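Local coordinates for CIR protein (Plasmodium chabaudi chabaudi, PDB 6ZYV), which is of unknown function but belongs to the Plasmodium-interspersed repeat family of variant antigens, and is probably displayed by infected red blood cells, at residues E53-N56 with D57-S60; N112-N116 with H117-N121. The protein carries 5 engineered substitutions. One frame throughout, in Å; residues are numbered along the deposited sequence.

Interaction 1. Residues E53-N56 with D57-S60; sequences ETNN and DKIS
Asp57 sits one turn beyond Thr54, and together they open helix 55-71 with an N-cap: Asp57 N donates to Thr54 OG1 over 3.3 Å, a weak bond with an angle of 150° at the hydrogen. Thr54 can reach it because its OG1 stands between its own backbone N and carbonyl carbon (chi1 74°), turned in towards the first helical turn. The Asp57 carboxylate folds back beside the same hydroxyl; a negative group here would probably be steadied by the amino end of the helix, while the Glu53 carboxylate, not in contact and in a long, weak ion pair with Lys45, would if anything oppose this slightly. Lys58 supplies the first full helical bond, its N lying 3.2 Å from Thr54 O. Its aliphatic chain then runs back over that carbonyl, CG at 3.4 Å from Thr54 O, and bends at its last torsion, which leaves NZ 3.8 Å from Asn55 OD1, a loose polar approach. Ile59 continues the i to i+4 pattern through its N, 3.0 Å from Asn55 O. Its CG1 branch lies along the same oxygen at 3.3 Å, and the buried side chain also packs on Phe113 of helix 110-118 and on Leu95 and Ile98 of helix 81-101. At Ser60 the backbone N bonds to Asn56 O at 2.9 Å. The hydroxyl, opposite its own backbone N, bonds instead to His117 O and Asn121 ND2, so what touches Asn56 is the methylene: Ser60 CB rests 3.2 Å from Asn56 O.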
# COMPACT_ATOMS: atom_id res chain seq x y z
N GLU A 53 9.12 20.24 7.17
CA GLU A 53 9.98 20.36 8.35
C GLU A 53 9.83 19.17 9.31
O GLU A 53 10.83 18.60 9.74
CB GLU A 53 9.69 21.69 9.07
CG GLU A 53 10.52 21.91 10.33
CD GLU A 53 10.16 23.15 11.12
OE1 GLU A 53 9.09 23.75 10.86
OE2 GLU A 53 10.95 23.52 12.02
N THR A 54 8.59 18.80 9.62
CA THR A 54 8.33 17.69 10.53
C THR A 54 8.17 16.34 9.82
O THR A 54 7.99 16.30 8.59
CB THR A 54 7.15 18.02 11.46
OG1 THR A 54 5.93 17.94 10.73
CG2 THR A 54 7.28 19.39 12.12
N ASN A 55 8.25 15.25 10.59
CA ASN A 55 8.06 13.87 10.15
C ASN A 55 6.62 13.68 9.67
O ASN A 55 6.40 12.97 8.68
CB ASN A 55 8.33 12.91 11.31
CG ASN A 55 9.79 12.82 11.66
OD1 ASN A 55 10.66 13.08 10.83
ND2 ASN A 55 10.07 12.44 12.91
N ASN A 56 5.65 14.31 10.34
CA ASN A 56 4.25 14.24 9.97
C ASN A 56 4.02 14.91 8.62
O ASN A 56 3.19 14.42 7.85
CB ASN A 56 3.38 14.89 11.03
CG ASN A 56 3.29 14.12 12.32
OD1 ASN A 56 3.62 12.93 12.40
ND2 ASN A 56 2.84 14.78 13.37
N ASP A 57 4.75 16.00 8.33
CA ASP A 57 4.68 16.73 7.06
C ASP A 57 5.18 15.83 5.93
O ASP A 57 4.58 15.79 4.87
CB ASP A 57 5.54 18.01 7.09
CG ASP A 57 4.95 19.18 7.86
OD1 ASP A 57 3.89 19.00 8.51
OD2 ASP A 57 5.56 20.29 7.82
N LYS A 58 6.28 15.11 6.16
CA LYS A 58 6.87 14.21 5.17
C LYS A 58 5.96 13.02 4.88
O LYS A 58 5.82 12.63 3.71
CB LYS A 58 8.25 13.72 5.65
CG LYS A 58 9.29 14.83 5.77
CD LYS A 58 10.58 14.33 6.43
CE LYS A 58 11.50 15.46 6.79
NZ LYS A 58 12.15 15.27 8.12
N ILE A 59 5.33 12.44 5.93
CA ILE A 59 4.40 11.31 5.78
C ILE A 59 3.17 11.77 5.01
O ILE A 59 2.73 11.08 4.10
CB ILE A 59 4.01 10.70 7.15
CG1 ILE A 59 5.22 10.05 7.82
CG2 ILE A 59 2.89 9.68 7.00
CD1 ILE A 59 5.04 9.81 9.33
N SER A 60 2.65 12.96 5.36
CA SER A 60 1.49 13.52 4.71
C SER A 60 1.76 13.75 3.21
O SER A 60 0.96 13.34 2.38
CB SER A 60 1.11 14.84 5.39
OG SER A 60 0.08 15.53 4.70

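Interaction 2. Residues N112-N116 with H117-N121; sequences NFYTN and HIETN
Tyr114 O takes two backbone donors, Glu119 N and Ile118 N, where helix 110-118 runs out through a wider, pi-type turn. Glu119 N, five residues on, is 2.9 Å from Tyr114 O and meets it almost head-on, with a C=O...N angle of 173°. Ile118 N reaches the same Tyr114 O at 3.0 Å from above the carbonyl plane, so the ordinary helical bond and the wider one share an acceptor. One residue earlier His117 N bonds to Phe113 O at 2.8 Å, and at the far end Thr120 OG1 gives Thr115 O a weak bond of 3.5 Å. The chain then leaves by a type I turn from Ile118 to Asn121, the N-cap of helix 122-127.

Side chains pack outside this backbone network. With CG opposite its backbone N (chi1 -174°), Phe113 swings its ring alongside the next turn, where His117 CB lies over the ring face, 3.9 Å from the centroid, as a CH-pi contact. The imidazole is inclined 33° to that ring and brings His117 CD2 to 3.6 Å from Phe113 CD2. Ile118 works with both branches: CG2 lies over the Tyr114 face, 4.0 Å from the centroid, while CD1 touches Tyr114 CD2 at 3.7 Å and also the edge of Phe113. Glu119 lays its CG obliquely by the Tyr114 ring and pairs through OE1 with Lys137. The chemistry thus divides in two: the doubly gripped carbonyl ties down the widened turn, and mostly apolar contacts, with the Tyr114 OH bond to Tyr124 OH, probably set how the aromatic rings lie.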
# COMPACT_ATOMS: atom_id res chain seq x y z
N ASN A 112 -7.14 10.09 13.49
CA ASN A 112 -6.67 11.38 13.95
C ASN A 112 -5.57 11.96 13.03
O ASN A 112 -5.65 13.13 12.66
CB ASN A 112 -6.18 11.27 15.40
CG ASN A 112 -5.68 12.57 15.98
OD1 ASN A 112 -4.47 12.82 16.03
ND2 ASN A 112 -6.60 13.45 16.38
N PHE A 113 -4.57 11.15 12.66
CA PHE A 113 -3.52 11.56 11.73
C PHE A 113 -4.11 11.99 10.38
O PHE A 113 -3.66 12.97 9.82
CB PHE A 113 -2.47 10.43 11.54
CG PHE A 113 -1.28 10.84 10.70
CD1 PHE A 113 -1.32 10.75 9.32
CD2 PHE A 113 -0.14 11.35 11.29
CE1 PHE A 113 -0.25 11.19 8.55
CE2 PHE A 113 0.93 11.77 10.53
CZ PHE A 113 0.86 11.71 9.16
N TYR A 114 -5.08 11.24 9.83
CA TYR A 114 -5.68 11.58 8.54
C TYR A 114 -6.35 12.95 8.58
O TYR A 114 -6.10 13.78 7.70
CB TYR A 114 -6.71 10.52 8.11
CG TYR A 114 -6.86 10.42 6.60
CD1 TYR A 114 -7.71 11.27 5.91
CD2 TYR A 114 -6.17 9.47 5.87
CE1 TYR A 114 -7.85 11.18 4.53
CE2 TYR A 114 -6.31 9.36 4.50
CZ TYR A 114 -7.13 10.24 3.82
OH TYR A 114 -7.25 10.11 2.45
N THR A 115 -7.19 13.20 9.59
CA THR A 115 -7.90 14.46 9.71
C THR A 115 -6.95 15.63 10.02
O THR A 115 -7.09 16.71 9.45
CB THR A 115 -8.97 14.34 10.82
OG1 THR A 115 -9.97 13.36 10.49
CG2 THR A 115 -9.61 15.66 11.20
N ASN A 116 -5.99 15.42 10.93
CA ASN A 116 -5.10 16.50 11.34
C ASN A 116 -3.85 16.72 10.50
O ASN A 116 -3.21 17.75 10.67
CB ASN A 116 -4.68 16.33 12.79
CG ASN A 116 -5.82 16.45 13.77
OD1 ASN A 116 -5.94 15.66 14.70
ND2 ASN A 116 -6.69 17.43 13.56
N HIS A 117 -3.45 15.77 9.64
CA HIS A 117 -2.23 15.93 8.84
C HIS A 117 -2.41 15.71 7.36
O HIS A 117 -1.60 16.22 6.60
CB HIS A 117 -1.10 15.05 9.36
CG HIS A 117 -0.69 15.37 10.75
ND1 HIS A 117 0.09 16.49 11.04
CD2 HIS A 117 -1.00 14.75 11.91
CE1 HIS A 117 0.23 16.50 12.36
NE2 HIS A 117 -0.40 15.46 12.92
N ILE A 118 -3.44 14.97 6.94
CA ILE A 118 -3.64 14.73 5.51
C ILE A 118 -4.69 15.66 4.95
O ILE A 118 -4.42 16.38 4.00
CB ILE A 118 -3.91 13.23 5.20
CG1 ILE A 118 -2.63 12.43 5.44
CG2 ILE A 118 -4.44 13.04 3.78
CD1 ILE A 118 -2.84 11.12 5.68
N GLU A 119 -5.87 15.69 5.58
CA GLU A 119 -6.92 16.61 5.17
C GLU A 119 -6.50 18.09 5.39
O GLU A 119 -6.98 18.98 4.71
CB GLU A 119 -8.23 16.27 5.87
CG GLU A 119 -8.73 14.90 5.43
CD GLU A 119 -10.10 14.51 5.96
OE1 GLU A 119 -10.78 13.70 5.29
OE2 GLU A 119 -10.48 15.00 7.05
N THR A 120 -5.51 18.31 6.26
CA THR A 120 -4.92 19.56 6.66
C THR A 120 -3.88 20.06 5.62
O THR A 120 -3.63 21.26 5.54
CB THR A 120 -4.43 19.32 8.08
OG1 THR A 120 -5.46 19.75 8.99
CG2 THR A 120 -3.11 19.92 8.39
N ASN A 121 -3.31 19.15 4.82
CA ASN A 121 -2.38 19.50 3.76
C ASN A 121 -3.18 20.09 2.59
O ASN A 121 -4.10 19.45 2.07
CB ASN A 121 -1.65 18.26 3.30
CG ASN A 121 -0.42 18.54 2.50
OD1 ASN A 121 -0.37 19.46 1.67
ND2 ASN A 121 0.60 17.74 2.73

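In the fold
Interaction 1 opens helix 55-71 and interaction 2 closes the neighbouring helix 110-118, with centres 11 Å apart. Each is partly buried. Interaction 1 has its exposed members at the cap, Glu53 and Thr54, and is mostly backbone and polar, with Ile59 and Ser60 as its buried side; interaction 2 buries two aromatic rings and an isoleucine against helix 81-101, leaving Thr115, Asn116 and Thr120 exposed. The Ser60 hydroxyl joins the two directly, while the Asn56 amide packs by the rings of Phe113 and His117. Asn56, Ile59 and Ser60 thus meet the end of helix 110-118 and the turn after it.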